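Local coordinates for protein clan CA, family C40, NlpC/P60 superfamily cysteine peptidase (Trichomonas vaginalis, PDB 6BIO) that probably acts as a cysteine-type peptidase of the NlpC/P60 family, a peptidoglycan hydrolase of laterally acquired origin with which the parasite targets bacteria, at residues 83-87 with 113-118; 106-110 with 130-134. All coordinates share one frame; numbering follows the deposited sequence.

Interaction 1: residues 83-87 with 113-118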
loop_
_atom_site.group_PDB
_atom_site.type_symbol
_atom_site.label_atom_id
_atom_site.label_comp_id
_atom_site.label_asym_id
_atom_site.label_seq_id
_atom_site.Cartn_x
_atom_site.Cartn_y
_atom_site.Cartn_z
ATOM N N ILE A 83 1.687 -0.705 15.675
ATOM C CA ILE A 83 3.007 -1.251 15.406
ATOM C C ILE A 83 4.025 -0.148 15.582
ATOM O O ILE A 83 3.856 0.935 15.008
ATOM C CB ILE A 83 3.054 -1.694 13.922
ATOM C CG1 ILE A 83 2.067 -2.828 13.628
ATOM C CG2 ILE A 83 4.493 -2.002 13.475
ATOM C CD1 ILE A 83 2.426 -4.115 14.329
ATOM N N THR A 84 5.111 -0.446 16.294
ATOM C CA THR A 84 6.306 0.390 16.249
ATOM C C THR A 84 7.488 -0.459 15.800
ATOM O O THR A 84 7.525 -1.661 16.047
ATOM C CB THR A 84 6.601 1.122 17.576
ATOM O OG1 THR A 84 6.913 0.171 18.594
ATOM C CG2 THR A 84 5.374 1.939 18.005
ATOM N N ILE A 85 8.458 0.172 15.148
ATOM C CA ILE A 85 9.523 -0.556 14.456
ATOM C C ILE A 85 10.914 -0.084 14.903
ATOM O O ILE A 85 11.344 1.013 14.554
ATOM C CB ILE A 85 9.369 -0.451 12.925
ATOM C CG1 ILE A 85 7.981 -0.909 12.491
ATOM C CG2 ILE A 85 10.443 -1.271 12.239
ATOM C CD1 ILE A 85 7.651 -0.587 11.041
ATOM N N PRO A 86 11.665 -0.897 15.640
ATOM C CA PRO A 86 13.036 -0.510 16.009
ATOM C C PRO A 86 13.954 -0.500 14.813
ATOM O O PRO A 86 13.883 -1.386 13.959
ATOM C CB PRO A 86 13.463 -1.616 16.976
ATOM C CG PRO A 86 12.193 -2.205 17.459
ATOM C CD PRO A 86 11.235 -2.128 16.318
ATOM N N THR A 87 14.847 0.486 14.764
ATOM C CA THR A 87 15.879 0.543 13.741
ATOM C C THR A 87 17.034 1.385 14.304
ATOM O O THR A 87 17.051 1.722 15.496
ATOM C CB THR A 87 15.291 1.035 12.406
ATOM O OG1 THR A 87 16.295 0.923 11.383
ATOM C CG2 THR A 87 14.791 2.442 12.491
ATOM N N SER A 113 22.451 5.743 16.019
ATOM C CA SER A 113 21.564 5.817 17.168
ATOM C C SER A 113 20.442 4.800 17.025
ATOM O O SER A 113 19.851 4.641 15.953
ATOM C CB SER A 113 20.941 7.208 17.254
ATOM O OG SER A 113 21.919 8.190 17.613
ATOM N N GLN A 114 20.085 4.157 18.118
ATOM C CA GLN A 114 18.885 3.336 18.146
ATOM C C GLN A 114 17.659 4.235 18.246
ATOM O O GLN A 114 17.571 5.077 19.137
ATOM C CB GLN A 114 18.913 2.416 19.361
ATOM C CG GLN A 114 20.117 1.478 19.487
ATOM C CD GLN A 114 20.178 0.476 18.397
ATOM O OE1 GLN A 114 19.148 -0.100 18.007
ATOM N NE2 GLN A 114 21.375 0.262 17.860
ATOM N N VAL A 115 16.686 4.030 17.369
ATOM C CA VAL A 115 15.454 4.812 17.320
ATOM C C VAL A 115 14.275 3.873 17.082
ATOM O O VAL A 115 14.435 2.702 16.700
ATOM C CB VAL A 115 15.507 5.905 16.220
ATOM C CG1 VAL A 115 16.781 6.789 16.353
ATOM C CG2 VAL A 115 15.415 5.284 14.806
ATOM N N THR A 116 13.074 4.391 17.298
ATOM C CA THR A 116 11.873 3.608 17.037
ATOM C C THR A 116 11.004 4.346 16.028
ATOM O O THR A 116 10.622 5.496 16.266
ATOM C CB THR A 116 11.094 3.392 18.337
ATOM O OG1 THR A 116 11.922 2.731 19.301
ATOM C CG2 THR A 116 9.834 2.571 18.090
ATOM N N ILE A 117 10.659 3.671 14.927
ATOM C CA ILE A 117 9.745 4.227 13.938
ATOM C C ILE A 117 8.320 4.144 14.453
ATOM O O ILE A 117 7.826 3.061 14.799
ATOM C CB ILE A 117 9.902 3.506 12.585
ATOM C CG1 ILE A 117 11.267 3.810 11.955
ATOM C CG2 ILE A 117 8.707 3.821 11.646
ATOM C CD1 ILE A 117 11.653 2.927 10.803
ATOM N N LEU A 118 7.618 5.284 14.379
ATOM C CA LEU A 118 6.223 5.440 14.756
ATOM C C LEU A 118 5.309 5.649 13.568
ATOM O O LEU A 118 4.100 5.365 13.682
ATOM C CB LEU A 118 6.048 6.638 15.704
ATOM C CG LEU A 118 6.923 6.583 16.972
ATOM C CD1 LEU A 118 6.669 7.825 17.820
ATOM C CD2 LEU A 118 6.698 5.377 17.791
HETATM O O HOH W 1 3.158 3.478 15.407
#
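Thr87 and Ile117 show how two antiparallel strands sort their side chains by face. The methyl CG2 of Thr87 meets Ile117 CD1 at 3.6 Å, the two side chains running obliquely to each other, while the same methyl lies alongside Val115 CG2, pointing the same way, at 3.7 Å. It does so because OG1 stands opposite the backbone N (chi1 -173°), turned off to bond the backbone N of Tyr144. Ile85 joins this apolar face, its CB 4.0 Å from Ile117 CB. The other face carries Pro86 and Thr116; next to them Thr84 brings its CB to within 3.6 Å of Thr116 CG2, and its own methyl CG2 runs beside Leu118 CD2.

Between the faces, Ile85 and Ile117 exchange two backbone bonds, as do Thr87 and Val115. The first pair is uneven: Ile85 N reaches a lone pair of Ile117 O in the carbonyl plane, whereas Ile117 N sits 38° above the plane of the Ile85 carbonyl, 2.8 Å from its O. Beyond Thr84 a water donates to both Ile83 O and Leu118 O. Such alternating hydrogen-bonded and non-hydrogen-bonded pairs mark an antiparallel beta-sheet, here joining strand 80-88 to strand 114-122 of the bacterial SH3 domain.

Interaction 2: residues 106-110 with 130-134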
loop_
_atom_site.group_PDB
_atom_site.type_symbol
_atom_site.label_atom_id
_atom_site.label_comp_id
_atom_site.label_asym_id
_atom_site.label_seq_id
_atom_site.Cartn_x
_atom_site.Cartn_y
_atom_site.Cartn_z
ATOM N N VAL A 106 13.793 19.322 16.993
ATOM C CA VAL A 106 13.413 18.695 18.245
ATOM C C VAL A 106 14.649 18.165 18.938
ATOM O O VAL A 106 14.864 18.389 20.140
ATOM C CB VAL A 106 12.380 17.570 17.995
ATOM C CG1 VAL A 106 12.044 16.855 19.303
ATOM C CG2 VAL A 106 11.155 18.131 17.336
ATOM N N ARG A 107 15.492 17.466 18.180
ATOM C CA ARG A 107 16.681 16.838 18.737
ATOM C C ARG A 107 17.641 16.422 17.626
ATOM O O ARG A 107 17.218 15.829 16.628
ATOM C CB ARG A 107 16.230 15.603 19.533
ATOM C CG ARG A 107 17.282 14.746 20.181
ATOM C CD ARG A 107 18.027 15.521 21.238
ATOM N NE ARG A 107 18.677 14.689 22.282
ATOM C CZ ARG A 107 19.899 14.150 22.196
ATOM N NH1 ARG A 107 20.625 14.249 21.066
ATOM N NH2 ARG A 107 20.369 13.468 23.239
ATOM N N TYR A 108 18.926 16.703 17.828
ATOM C CA TYR A 108 19.978 16.164 16.990
ATOM C C TYR A 108 20.144 14.674 17.290
ATOM O O TYR A 108 20.085 14.241 18.442
ATOM C CB TYR A 108 21.284 16.891 17.315
ATOM C CG TYR A 108 22.474 16.270 16.674
ATOM C CD1 TYR A 108 22.703 16.423 15.291
ATOM C CD2 TYR A 108 23.359 15.495 17.427
ATOM C CE1 TYR A 108 23.803 15.837 14.703
ATOM C CE2 TYR A 108 24.474 14.923 16.843
ATOM C CZ TYR A 108 24.694 15.096 15.499
ATOM O OH TYR A 108 25.793 14.467 14.970
ATOM N N VAL A 109 20.319 13.887 16.238
ATOM C CA VAL A 109 20.505 12.449 16.371
ATOM C C VAL A 109 21.824 12.036 15.751
ATOM O O VAL A 109 21.991 12.165 14.522
ATOM C CB VAL A 109 19.357 11.678 15.687
ATOM C CG1 VAL A 109 19.534 10.219 15.936
ATOM C CG2 VAL A 109 18.026 12.125 16.198
ATOM N N PRO A 110 22.798 11.583 16.547
ATOM C CA PRO A 110 24.059 11.139 15.962
ATOM C C PRO A 110 23.859 9.878 15.149
ATOM O O PRO A 110 22.888 9.122 15.299
ATOM C CB PRO A 110 24.972 10.872 17.164
ATOM C CG PRO A 110 24.129 10.850 18.326
ATOM C CD PRO A 110 22.808 11.493 18.019
ATOM N N TYR A 130 13.454 9.020 19.503
ATOM C CA TYR A 130 14.831 8.809 19.946
ATOM C C TYR A 130 14.937 9.339 21.372
ATOM O O TYR A 130 14.809 10.536 21.583
ATOM C CB TYR A 130 15.787 9.574 19.032
ATOM C CG TYR A 130 17.230 9.593 19.532
ATOM C CD1 TYR A 130 17.896 8.409 19.775
ATOM C CD2 TYR A 130 17.905 10.782 19.801
ATOM C CE1 TYR A 130 19.193 8.390 20.255
ATOM C CE2 TYR A 130 19.228 10.759 20.235
ATOM C CZ TYR A 130 19.858 9.574 20.460
ATOM O OH TYR A 130 21.170 9.619 20.927
ATOM N N ARG A 131 15.163 8.456 22.340
ATOM C CA ARG A 131 15.395 8.875 23.734
ATOM C C ARG A 131 14.233 9.715 24.276
ATOM O O ARG A 131 14.441 10.604 25.101
ATOM C CB ARG A 131 16.701 9.688 23.904
ATOM C CG ARG A 131 18.025 8.994 23.663
ATOM C CD ARG A 131 19.220 10.000 23.832
ATOM N NE ARG A 131 19.320 10.580 25.179
ATOM C CZ ARG A 131 19.655 9.882 26.255
ATOM N NH1 ARG A 131 19.898 8.572 26.141
ATOM N NH2 ARG A 131 19.729 10.476 27.440
ATOM N N GLY A 132 12.994 9.459 23.826
ATOM C CA GLY A 132 11.864 10.236 24.261
ATOM C C GLY A 132 11.547 11.442 23.404
ATOM O O GLY A 132 10.478 12.040 23.577
ATOM N N TYR A 133 12.447 11.842 22.507
ATOM C CA TYR A 133 12.250 12.980 21.604
ATOM C C TYR A 133 11.545 12.466 20.355
ATOM O O TYR A 133 11.982 11.476 19.743
ATOM C CB TYR A 133 13.595 13.595 21.200
ATOM C CG TYR A 133 14.337 14.223 22.374
ATOM C CD1 TYR A 133 14.110 15.543 22.737
ATOM C CD2 TYR A 133 15.218 13.489 23.123
ATOM C CE1 TYR A 133 14.745 16.107 23.817
ATOM C CE2 TYR A 133 15.899 14.072 24.203
ATOM C CZ TYR A 133 15.637 15.350 24.533
ATOM O OH TYR A 133 16.326 15.855 25.615
ATOM N N ILE A 134 10.477 13.149 19.956
ATOM C CA ILE A 134 9.564 12.657 18.924
ATOM C C ILE A 134 9.509 13.639 17.758
ATOM O O ILE A 134 9.355 14.848 17.959
ATOM C CB ILE A 134 8.169 12.452 19.538
ATOM C CG1 ILE A 134 8.221 11.325 20.601
ATOM C CG2 ILE A 134 7.144 12.090 18.461
ATOM C CD1 ILE A 134 7.107 11.429 21.583
HETATM O O HOH W 2 22.579 12.117 21.631
#
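Arg107 laid over Tyr133 illustrates how a beta-hairpin of a bacterial SH3 domain can be covered by side chains alone: Tyr130 to Tyr133 form a type I' turn, closed by reciprocal backbone bonds between the two tyrosines, and the strand holding Arg107 packs against it. That strand has a classic beta bulge, where Val106 and Arg107 both face Ile95.

Two CH-pi contacts lead. Arg107 CD stands over the centre of the Tyr133 ring, 3.8 Å from its centroid; NE also lies over that face, 3.4 Å from Tyr133 CE2. The bend at chi2 (64°) folds the arginine chain along this face, with its guanidinium plane turned 70° from the ring. On Tyr130, Val109 CG1 lies over the ring centre, while Arg131 CG, from the turn itself, sits above the opposite face, toward its rim.

Apolar packing extends both ends. Pro110 CD lies 3.8 Å from Tyr130 OH, the two side chains crossing at about a right angle, and Val106 CG1 rests 4.1 Å from Tyr133 CB.

Round the guanidinium, an aromatic carbon and polar groups meet: Tyr130 CE2 lies over one face, offset toward the rim. Arg107 NH2 comes within 3.6 Å of Arg131 NE, two like charges close together, their guanidinium planes well inclined to each other. NH1 donates to Tyr108 O at 2.7 Å, the bond bent to 132°, and also to a water 2.9 Å away that lies in the ring plane of Tyr130 and is hydrogen-bonded to its OH.

Interaction 1 is the more deeply placed of the two, with Val115 and Ile117 buried, whereas interaction 2 lies at the surface, where Val109 alone is buried among the touching residues. The difference shows in their chemistry: paired backbone bonds join 83-87 to 113-118 as neighbours within one sheet, while 106-110 meets 130-134 through aromatic faces, an arginine and a water, since strand 105-109 pairs with strand 93-96 in a separate small sheet. Tyr130 connects them, its ring packing on Ser113, Gln114 and Val115 of interaction 1. Segments 106-110 and 113-118 also follow each other closely in the chain, tied by Ser113 OG to Pro110 O.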